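PcyX_EBK42635 (Marine metagenome, PDB 5OWG) probably catalyses the ferredoxin-dependent, four-electron reduction of a bilin to phycoerythrobilin, like related bilin reductases from oceanic phages. Local coordinates at residues A[64-67]-A[73-76]; A[78-83]-A[174-179]; A[94-97]-A[102-105]. All coordinates share one frame; numbering follows the deposited sequence.

Overall arrangement
All three contacts draw on one antiparallel sheet, in which strands 57-67, 73-82, 90-96 and 104-110 lie side by side in chain order. Interaction 1 closes the hairpin of the first two, and interaction 3 that of the last two. Their centres are about 10 Å apart, and they meet where Ala76 N probably bonds to Ile95 O. Interaction 2 lies about 22 Å from interaction 1 and about 21 Å from interaction 3, across the centre of the chain. There strand 73-82 meets helix 161-179. Interaction 1 comes first along the chain, and interaction 3 is nested within the loop closed by interaction 2. Strand 73-82 thus runs from the hairpin end to the part of the sheet covered by helix 161-179.

Interaction 1 of 3, residues A[64-67]-A[73-76]; sequences VVDV and LWMA
Val65 and Met75 form the regular centre of this pairing, which joins strands 57-67 and 73-82 as a beta hairpin of the antiparallel sheet. Val65 N gives its hydrogen to Met75 O at 3.0 Å, and Met75 N returns a bond to Val65 O at 3.1 Å. Met75 N lies in the plane of the Val65 carbonyl; Val65 N stands above that of Met75. Val65 O also receives a CA-H contact from Trp74 CA and lies over one face of the Trp74 indole.

Toward the turn, Leu73 N to Val67 O is modelled at 2.6 Å, short and bent, so its length is doubtful. The return bond, Val67 N to Leu73 O, is weak, with an angle of 134° at the hydrogen.

The polar side chains lie against each other and also share a water. Asp66 CG is anti to the backbone N (chi1 -171°), which brings the carboxylate beside the indole, their planes 74° apart. Asp66 OD2 lies at the ring edge. The water donates to Asp66 OD2 at 2.8 Å and accepts from Trp74 NE1. Asp66 OD1 has a long, weak ion pair with Arg68.

Val64 CG1 packs obliquely on Trp74 CZ2 at 3.8 Å. On the other sheet face, Val65 CB meets Met75 CG at 3.9 Å. Leu14 and Ile15 of helix 14-28 also touch Trp74. Apolar neighbours thus hold the indole, while its N-H probably reaches the carboxylate through water, though that N-to-water distance is doubtfully short.

Interaction 2 of 3, residues A[78-83]-A[174-179]; sequences LCLFPM and NNYIDK
Leu80 and Tyr176 carry the apolar part of this contact. Leu80 CD2 touches Tyr176 CE2 at 3.5 Å and lies oblique to the ring. Leu80 CB comes within 3.7 Å of the same CE2, so two leucine carbons touch that ring atom. The two side chains run past each other in opposite directions. Tyr176 CG is anti to the backbone N (chi1 174°), and the ring extends from the helix to the strand. Ile177 adds a looser touch, CG1 to Leu80 CD2 at 4.1 Å.

The phenol oxygen rests against Pro82, with Pro82 CD 3.6 Å from Tyr176 OH. The proline ring and the tyrosine cross at about a right angle. The hydroxyl is satisfied by a hydrogen bond with Pro89 O, just ahead of strand 90-96. No hydrogen bond joins the two segments.

Aromatic packing holds the tyrosine from elsewhere: Phe109 of strand 104-110 meets it edge-to-face.

The helix and strand segments run almost parallel, 7° apart, with axes 10.9 Å from each other. Helix 161-179 thus lies over the sheet face that bears Leu80, consistent with the alpha/beta/alpha sandwich of ferredoxin-dependent bilin reductases. Beside it is helix 14-28, whose Val24 and Asn28 touch Ile177.

Interaction 3 of 3, residues A[94-97]-A[102-105]; sequences DIIA and VTGA
Ile96 O is gripped by Gly104 N, Thr103 OG1 and, weakly, Thr103 N. The Gly104 bond is nearly straight, 2.9 Å with 174° at the hydrogen, and lies in the carbonyl plane. Thr103 OG1 donates to Ile96 O at 3.1 Å from well above that plane. Its chi1 of 68° sets the hydroxyl between the backbone N and the carbonyl carbon, turned back to this oxygen. Ile96 CG2 also lies 3.4 Å from the hydroxyl Thr103 OG1. Ile96 N completes the pair by bonding to Gly104 O at 2.9 Å.

Around these bonds lie the apolar contacts. Ile95 CD1 comes unusually close to Ala105 CB, 3.4 Å, a distance to be read with caution. It also reaches Val102 CG1 at 3.7 Å. Ala97 CB meets Val102 CG2, also at 3.7 Å.

Further out, strand 73-82 holds strand 90-96 from its other edge. Trp74 and Ala76 pack on Ile95, Met75 packs on Ile96, and the Ile95 backbone is bonded to Ala76. The side chain of Asp94 turns to His77 of that strand, which hydrogen-bonds its OD1.

Thr103 and Gly104 both oppose Ile96, which makes a classic beta bulge. It lies at the turn end of the hairpin of strands 90-96 and 104-110, where the latter is an outer strand of the antiparallel sheet within this chain.

Interaction 1 of 3, residues A[64-67]-A[73-76]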
ATOM      1  N   VAL A  64      -2.082  -2.108   8.458  1.00 38.22           N
ATOM      2  CA  VAL A  64      -2.714  -1.242   9.448  1.00 56.94           C
ATOM      3  C   VAL A  64      -2.190  -1.617  10.826  1.00 54.47           C
ATOM      4  O   VAL A  64      -2.210  -2.795  11.203  1.00 49.99           O
ATOM      5  CB  VAL A  64      -4.251  -1.355   9.413  1.00 56.85           C
ATOM      6  CG1 VAL A  64      -4.895  -0.434  10.450  1.00 52.31           C
ATOM      7  CG2 VAL A  64      -4.772  -1.033   8.026  1.00 55.11           C
ATOM      8  N   VAL A  65      -1.729  -0.619  11.574  1.00 44.44           N
ATOM      9  CA  VAL A  65      -1.293  -0.793  12.956  1.00 60.12           C
ATOM     10  C   VAL A  65      -2.228   0.030  13.831  1.00 47.06           C
ATOM     11  O   VAL A  65      -2.181   1.266  13.810  1.00 49.29           O
ATOM     12  CB  VAL A  65       0.168  -0.370  13.164  1.00 52.58           C
ATOM     13  CG1 VAL A  65       0.593  -0.614  14.606  1.00 61.82           C
ATOM     14  CG2 VAL A  65       1.085  -1.114  12.205  1.00 40.49           C
ATOM     15  N   ASP A  66      -3.075  -0.650  14.598  1.00 47.36           N
ATOM     16  CA  ASP A  66      -4.039  -0.006  15.488  1.00 62.14           C
ATOM     17  C   ASP A  66      -3.533  -0.173  16.921  1.00 67.98           C
ATOM     18  O   ASP A  66      -3.821  -1.172  17.585  1.00 57.69           O
ATOM     19  CB  ASP A  66      -5.435  -0.605  15.302  1.00 66.27           C
ATOM     20  CG  ASP A  66      -6.511   0.177  16.032  1.00 70.05           C
ATOM     21  OD1 ASP A  66      -6.258   0.627  17.169  1.00 72.73           O
ATOM     22  OD2 ASP A  66      -7.610   0.347  15.464  1.00 73.51           O
ATOM     23  N   VAL A  67      -2.775   0.817  17.396  1.00 65.51           N
ATOM     24  CA  VAL A  67      -2.223   0.786  18.747  1.00 75.48           C
ATOM     25  C   VAL A  67      -2.553   2.084  19.475  1.00 83.43           C
ATOM     26  O   VAL A  67      -1.675   2.918  19.720  1.00 82.98           O
ATOM     27  CB  VAL A  67      -0.701   0.533  18.720  1.00 68.41           C
ATOM     28  CG1 VAL A  67      -0.406  -0.874  18.217  1.00 69.44           C
ATOM     29  CG2 VAL A  67       0.013   1.556  17.845  1.00 66.62           C
ATOM     30  N   LEU A  73      -0.871   5.342  19.014  1.00 69.60           N
ATOM     31  CA  LEU A  73      -0.777   5.748  17.619  1.00 71.49           C
ATOM     32  C   LEU A  73      -1.658   4.860  16.742  1.00 66.47           C
ATOM     33  O   LEU A  73      -2.308   3.920  17.205  1.00 72.95           O
ATOM     34  CB  LEU A  73       0.679   5.714  17.139  1.00 80.53           C
ATOM     35  CG  LEU A  73       1.631   6.756  17.735  1.00 81.65           C
ATOM     36  CD1 LEU A  73       3.010   6.620  17.112  1.00 74.07           C
ATOM     37  CD2 LEU A  73       1.110   8.178  17.552  1.00 79.91           C
ATOM     38  N   TRP A  74      -1.662   5.187  15.452  1.00 72.50           N
ATOM     39  CA  TRP A  74      -2.502   4.526  14.457  1.00 68.74           C
ATOM     40  C   TRP A  74      -1.935   4.889  13.099  1.00 61.19           C
ATOM     41  O   TRP A  74      -1.861   6.074  12.761  1.00 63.67           O
ATOM     42  CB  TRP A  74      -3.962   4.972  14.561  1.00 58.93           C
ATOM     43  CG  TRP A  74      -4.905   4.141  13.732  1.00 65.75           C
ATOM     44  CD1 TRP A  74      -5.745   3.167  14.186  1.00 67.39           C
ATOM     45  CD2 TRP A  74      -5.101   4.208  12.311  1.00 43.29           C
ATOM     46  NE1 TRP A  74      -6.451   2.624  13.142  1.00 54.10           N
ATOM     47  CE2 TRP A  74      -6.075   3.245  11.979  1.00 54.63           C
ATOM     48  CE3 TRP A  74      -4.549   4.988  11.288  1.00 48.88           C
ATOM     49  CZ2 TRP A  74      -6.509   3.040  10.671  1.00 61.01           C
ATOM     50  CZ3 TRP A  74      -4.981   4.781   9.988  1.00 65.85           C
ATOM     51  CH2 TRP A  74      -5.952   3.816   9.692  1.00 64.62           C
ATOM     52  N   MET A  75      -1.535   3.884  12.327  1.00 55.78           N
ATOM     53  CA  MET A  75      -0.939   4.126  11.026  1.00 66.64           C
ATOM     54  C   MET A  75      -1.533   3.150  10.025  1.00 52.37           C
ATOM     55  O   MET A  75      -2.133   2.137  10.390  1.00 44.47           O
ATOM     56  CB  MET A  75       0.592   3.992  11.079  1.00 53.30           C
ATOM     57  CG  MET A  75       1.139   2.587  10.841  1.00 66.70           C
ATOM     58  SD  MET A  75       1.208   2.059   9.112  1.00 67.97           S
ATOM     59  CE  MET A  75       2.260   3.310   8.383  1.00 65.11           C
ATOM     60  N   ALA A  76      -1.360   3.474   8.748  1.00 51.14           N
ATOM     61  CA  ALA A  76      -1.823   2.604   7.682  1.00 47.72           C
ATOM     62  C   ALA A  76      -0.914   2.775   6.477  1.00 47.12           C
ATOM     63  O   ALA A  76      -0.383   3.860   6.224  1.00 40.32           O
ATOM     64  CB  ALA A  76      -3.278   2.898   7.301  1.00 64.67           C
TER
HETATM   65  O   HOH W   1      -7.879   0.676  12.698  1.00 69.43           O

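Interaction 2 of 3, residues A[78-83]-A[174-179]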
ATOM      1  N   LEU A  78      -0.746   1.449   2.257  1.00 42.99           N
ATOM      2  CA  LEU A  78      -1.493   0.847   1.160  1.00 37.20           C
ATOM      3  C   LEU A  78      -0.702   1.038  -0.122  1.00 39.26           C
ATOM      4  O   LEU A  78      -0.383   2.172  -0.493  1.00 38.24           O
ATOM      5  CB  LEU A  78      -2.892   1.463   1.038  1.00 45.61           C
ATOM      6  CG  LEU A  78      -3.795   0.890  -0.058  1.00 43.75           C
ATOM      7  CD1 LEU A  78      -4.128  -0.574   0.197  1.00 38.16           C
ATOM      8  CD2 LEU A  78      -5.070   1.706  -0.172  1.00 45.92           C
ATOM      9  N   CYS A  79      -0.392  -0.068  -0.796  1.00 42.28           N
ATOM     10  CA  CYS A  79       0.413  -0.037  -2.007  1.00 32.12           C
ATOM     11  C   CYS A  79      -0.162  -1.020  -3.014  1.00 39.66           C
ATOM     12  O   CYS A  79      -0.636  -2.099  -2.649  1.00 39.83           O
ATOM     13  CB  CYS A  79       1.876  -0.391  -1.726  1.00 37.49           C
ATOM     14  SG  CYS A  79       2.957  -0.116  -3.130  1.00 55.02           S
ATOM     15  N   LEU A  80      -0.110  -0.637  -4.290  1.00 51.27           N
ATOM     16  CA  LEU A  80      -0.599  -1.470  -5.382  1.00 56.13           C
ATOM     17  C   LEU A  80       0.459  -1.545  -6.473  1.00 42.51           C
ATOM     18  O   LEU A  80       0.864  -0.513  -7.018  1.00 50.03           O
ATOM     19  CB  LEU A  80      -1.907  -0.921  -5.961  1.00 50.20           C
ATOM     20  CG  LEU A  80      -3.222  -1.443  -5.376  1.00 40.89           C
ATOM     21  CD1 LEU A  80      -3.478  -0.877  -3.987  1.00 33.91           C
ATOM     22  CD2 LEU A  80      -4.387  -1.126  -6.307  1.00 49.55           C
ATOM     23  N   PHE A  81       0.899  -2.767  -6.794  1.00 34.18           N
ATOM     24  CA  PHE A  81       1.793  -3.008  -7.920  1.00 28.20           C
ATOM     25  C   PHE A  81       1.007  -3.584  -9.090  1.00 43.68           C
ATOM     26  O   PHE A  81       0.280  -4.570  -8.904  1.00 44.69           O
ATOM     27  CB  PHE A  81       2.904  -3.980  -7.531  1.00 53.05           C
ATOM     28  CG  PHE A  81       3.990  -3.370  -6.690  1.00 51.03           C
ATOM     29  CD1 PHE A  81       5.010  -2.638  -7.277  1.00 52.01           C
ATOM     30  CD2 PHE A  81       4.007  -3.551  -5.318  1.00 50.35           C
ATOM     31  CE1 PHE A  81       6.016  -2.085  -6.508  1.00 58.92           C
ATOM     32  CE2 PHE A  81       5.012  -3.001  -4.544  1.00 52.37           C
ATOM     33  CZ  PHE A  81       6.017  -2.267  -5.140  1.00 52.31           C
ATOM     34  N   PRO A  82       1.107  -3.032 -10.299  1.00 40.02           N
ATOM     35  CA  PRO A  82       0.425  -3.645 -11.447  1.00 54.16           C
ATOM     36  C   PRO A  82       1.121  -4.925 -11.891  1.00 47.32           C
ATOM     37  O   PRO A  82       2.202  -5.282 -11.418  1.00 49.36           O
ATOM     38  CB  PRO A  82       0.498  -2.563 -12.527  1.00 57.25           C
ATOM     39  CG  PRO A  82       1.679  -1.739 -12.155  1.00 56.12           C
ATOM     40  CD  PRO A  82       1.721  -1.740 -10.656  1.00 51.88           C
ATOM     41  N   MET A  83       0.477  -5.625 -12.824  1.00 43.54           N
ATOM     42  CA  MET A  83       1.014  -6.877 -13.337  1.00 40.99           C
ATOM     43  C   MET A  83       2.214  -6.604 -14.248  1.00 57.34           C
ATOM     44  O   MET A  83       2.485  -5.468 -14.651  1.00 51.86           O
ATOM     45  CB  MET A  83      -0.080  -7.658 -14.074  1.00 44.60           C
ATOM     46  CG  MET A  83       0.217  -9.139 -14.313  1.00 54.55           C
ATOM     47  SD  MET A  83       0.619 -10.047 -12.806  1.00 53.87           S
ATOM     48  CE  MET A  83      -0.927  -9.918 -11.916  1.00 48.82           C
ATOM     49  N   ASN A 174     -10.315   3.888  -6.269  1.00 71.10           N
ATOM     50  CA  ASN A 174     -11.348   3.394  -7.175  1.00 71.95           C
ATOM     51  C   ASN A 174     -11.010   3.719  -8.624  1.00 45.36           C
ATOM     52  O   ASN A 174     -11.273   2.919  -9.528  1.00 62.55           O
ATOM     53  CB  ASN A 174     -12.704   3.997  -6.796  1.00 42.91           C
ATOM     54  CG  ASN A 174     -13.807   2.960  -6.711  1.00 63.78           C
ATOM     55  OD1 ASN A 174     -13.709   1.876  -7.288  1.00 70.98           O
ATOM     56  ND2 ASN A 174     -14.873   3.294  -5.990  1.00 82.35           N
ATOM     57  N   ASN A 175     -10.422   4.893  -8.864  1.00 53.95           N
ATOM     58  CA  ASN A 175     -10.039   5.276 -10.218  1.00 54.58           C
ATOM     59  C   ASN A 175      -8.744   4.608 -10.664  1.00 61.48           C
ATOM     60  O   ASN A 175      -8.562   4.371 -11.864  1.00 60.70           O
ATOM     61  CB  ASN A 175      -9.906   6.797 -10.314  1.00 66.30           C
ATOM     62  CG  ASN A 175     -11.228   7.476 -10.599  1.00 69.68           C
ATOM     63  OD1 ASN A 175     -11.622   7.616 -11.753  1.00 81.36           O
ATOM     64  ND2 ASN A 175     -11.922   7.896  -9.546  1.00 50.49           N
ATOM     65  N   TYR A 176      -7.836   4.306  -9.732  1.00 63.19           N
ATOM     66  CA  TYR A 176      -6.614   3.595 -10.098  1.00 60.12           C
ATOM     67  C   TYR A 176      -6.929   2.177 -10.557  1.00 35.29           C
ATOM     68  O   TYR A 176      -6.398   1.706 -11.571  1.00 52.04           O
ATOM     69  CB  TYR A 176      -5.643   3.565  -8.917  1.00 57.01           C
ATOM     70  CG  TYR A 176      -4.403   2.728  -9.169  1.00 56.08           C
ATOM     71  CD1 TYR A 176      -3.269   3.286  -9.747  1.00 59.14           C
ATOM     72  CD2 TYR A 176      -4.367   1.379  -8.831  1.00 54.54           C
ATOM     73  CE1 TYR A 176      -2.135   2.528  -9.979  1.00 49.99           C
ATOM     74  CE2 TYR A 176      -3.239   0.610  -9.062  1.00 47.52           C
ATOM     75  CZ  TYR A 176      -2.126   1.192  -9.635  1.00 51.29           C
ATOM     76  OH  TYR A 176      -0.999   0.439  -9.868  1.00 50.10           O
ATOM     77  N   ILE A 177      -7.793   1.481  -9.817  1.00 43.89           N
ATOM     78  CA  ILE A 177      -8.139   0.103 -10.148  1.00 57.81           C
ATOM     79  C   ILE A 177      -8.814   0.027 -11.508  1.00 59.41           C
ATOM     80  O   ILE A 177      -8.777  -1.016 -12.172  1.00 55.92           O
ATOM     81  CB  ILE A 177      -9.028  -0.484  -9.031  1.00 54.29           C
ATOM     82  CG1 ILE A 177      -8.240  -0.545  -7.718  1.00 60.88           C
ATOM     83  CG2 ILE A 177      -9.534  -1.871  -9.404  1.00 54.92           C
ATOM     84  CD1 ILE A 177      -9.075  -0.855  -6.490  1.00 52.75           C
ATOM     85  N   ASP A 178      -9.435   1.121 -11.948  1.00 63.40           N
ATOM     86  CA  ASP A 178     -10.122   1.132 -13.235  1.00 61.86           C
ATOM     87  C   ASP A 178      -9.160   1.427 -14.382  1.00 54.33           C
ATOM     88  O   ASP A 178      -9.131   0.699 -15.380  1.00 64.64           O
ATOM     89  CB  ASP A 178     -11.252   2.162 -13.205  1.00 75.70           C
ATOM     90  CG  ASP A 178     -11.807   2.465 -14.587  1.00 82.87           C
ATOM     91  OD1 ASP A 178     -11.702   1.601 -15.483  1.00 77.91           O
ATOM     92  OD2 ASP A 178     -12.341   3.577 -14.780  1.00 73.89           O
ATOM     93  N   LYS A 179      -8.372   2.496 -14.266  1.00 54.76           N
ATOM     94  CA  LYS A 179      -7.552   2.934 -15.391  1.00 52.03           C
ATOM     95  C   LYS A 179      -6.328   2.053 -15.603  1.00 57.45           C
ATOM     96  O   LYS A 179      -5.849   1.940 -16.736  1.00 50.60           O
ATOM     97  CB  LYS A 179      -7.120   4.385 -15.186  1.00 63.44           C
ATOM     98  CG  LYS A 179      -8.277   5.370 -15.137  1.00 68.18           C
ATOM     99  CD  LYS A 179      -7.801   6.783 -14.840  1.00 70.81           C
ATOM    100  CE  LYS A 179      -8.958   7.773 -14.825  1.00 70.82           C
ATOM    101  NZ  LYS A 179      -9.660   7.851 -16.136  1.00 68.11           N
TER

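Interaction 3 of 3, residues A[94-97]-A[102-105]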
ATOM      1  N   ASP A  94       0.341   6.436   2.480  1.00 62.08           N
ATOM      2  CA  ASP A  94       0.915   6.209   3.801  1.00 69.72           C
ATOM      3  C   ASP A  94       0.486   7.348   4.709  1.00 59.14           C
ATOM      4  O   ASP A  94       0.741   8.519   4.405  1.00 61.37           O
ATOM      5  CB  ASP A  94       2.442   6.110   3.734  1.00 63.16           C
ATOM      6  CG  ASP A  94       2.913   4.886   2.972  1.00 53.42           C
ATOM      7  OD1 ASP A  94       2.497   3.767   3.334  1.00 69.74           O
ATOM      8  OD2 ASP A  94       3.691   5.047   2.009  1.00 71.44           O
ATOM      9  N   ILE A  95      -0.169   7.005   5.813  1.00 57.32           N
ATOM     10  CA  ILE A  95      -0.644   7.978   6.787  1.00 64.22           C
ATOM     11  C   ILE A  95      -0.248   7.498   8.175  1.00 65.59           C
ATOM     12  O   ILE A  95      -0.538   6.356   8.551  1.00 59.09           O
ATOM     13  CB  ILE A  95      -2.172   8.190   6.688  1.00 70.26           C
ATOM     14  CG1 ILE A  95      -2.576   9.493   7.377  1.00 71.65           C
ATOM     15  CG2 ILE A  95      -2.945   7.006   7.269  1.00 62.98           C
ATOM     16  CD1 ILE A  95      -2.417  10.697   6.492  1.00 73.17           C
ATOM     17  N   ILE A  96       0.447   8.354   8.919  1.00 72.68           N
ATOM     18  CA  ILE A  96       0.708   8.146  10.339  1.00 83.34           C
ATOM     19  C   ILE A  96       0.169   9.356  11.085  1.00 73.37           C
ATOM     20  O   ILE A  96       0.537  10.496  10.779  1.00 74.27           O
ATOM     21  CB  ILE A  96       2.207   7.941  10.633  1.00 73.89           C
ATOM     22  CG1 ILE A  96       2.468   7.922  12.147  1.00 81.78           C
ATOM     23  CG2 ILE A  96       3.038   9.037   9.980  1.00 67.17           C
ATOM     24  CD1 ILE A  96       1.696   6.856  12.904  1.00 68.19           C
ATOM     25  N   ALA A  97      -0.700   9.105  12.059  1.00 58.32           N
ATOM     26  CA  ALA A  97      -1.328  10.179  12.813  1.00 72.15           C
ATOM     27  C   ALA A  97      -1.459   9.774  14.270  1.00 84.44           C
ATOM     28  O   ALA A  97      -1.029  10.500  15.171  1.00 92.26           O
ATOM     29  CB  ALA A  97      -2.706  10.511  12.238  1.00 80.27           C
ATOM     30  N   VAL A 102      -2.181  14.539  12.725  1.00 71.90           N
ATOM     31  CA  VAL A 102      -1.659  13.789  11.587  1.00 82.19           C
ATOM     32  C   VAL A 102      -0.228  14.255  11.353  1.00 80.99           C
ATOM     33  O   VAL A 102       0.003  15.354  10.837  1.00 79.95           O
ATOM     34  CB  VAL A 102      -2.523  13.983  10.334  1.00 72.58           C
ATOM     35  CG1 VAL A 102      -1.949  13.197   9.158  1.00 68.34           C
ATOM     36  CG2 VAL A 102      -3.955  13.557  10.606  1.00 69.94           C
ATOM     37  N   THR A 103       0.737  13.414  11.728  1.00 78.31           N
ATOM     38  CA  THR A 103       2.142  13.793  11.625  1.00 68.14           C
ATOM     39  C   THR A 103       2.684  13.580  10.216  1.00 86.55           C
ATOM     40  O   THR A 103       3.389  14.445   9.685  1.00 94.68           O
ATOM     41  CB  THR A 103       2.975  12.997  12.628  1.00 84.02           C
ATOM     42  OG1 THR A 103       2.995  11.615  12.245  1.00 72.27           O
ATOM     43  CG2 THR A 103       2.391  13.119  14.026  1.00 81.04           C
ATOM     44  N   GLY A 104       2.372  12.448   9.610  1.00 79.48           N
ATOM     45  CA  GLY A 104       2.886  12.127   8.286  1.00 79.09           C
ATOM     46  C   GLY A 104       1.781  11.702   7.345  1.00 71.40           C
ATOM     47  O   GLY A 104       0.839  11.017   7.740  1.00 65.70           O
ATOM     48  N   ALA A 105       1.910  12.120   6.087  1.00 77.44           N
ATOM     49  CA  ALA A 105       0.952  11.772   5.047  1.00 72.42           C
ATOM     50  C   ALA A 105       1.680  11.733   3.713  1.00 75.00           C
ATOM     51  O   ALA A 105       2.444  12.650   3.397  1.00 61.54           O
ATOM     52  CB  ALA A 105      -0.204  12.778   4.993  1.00 81.66           C
TER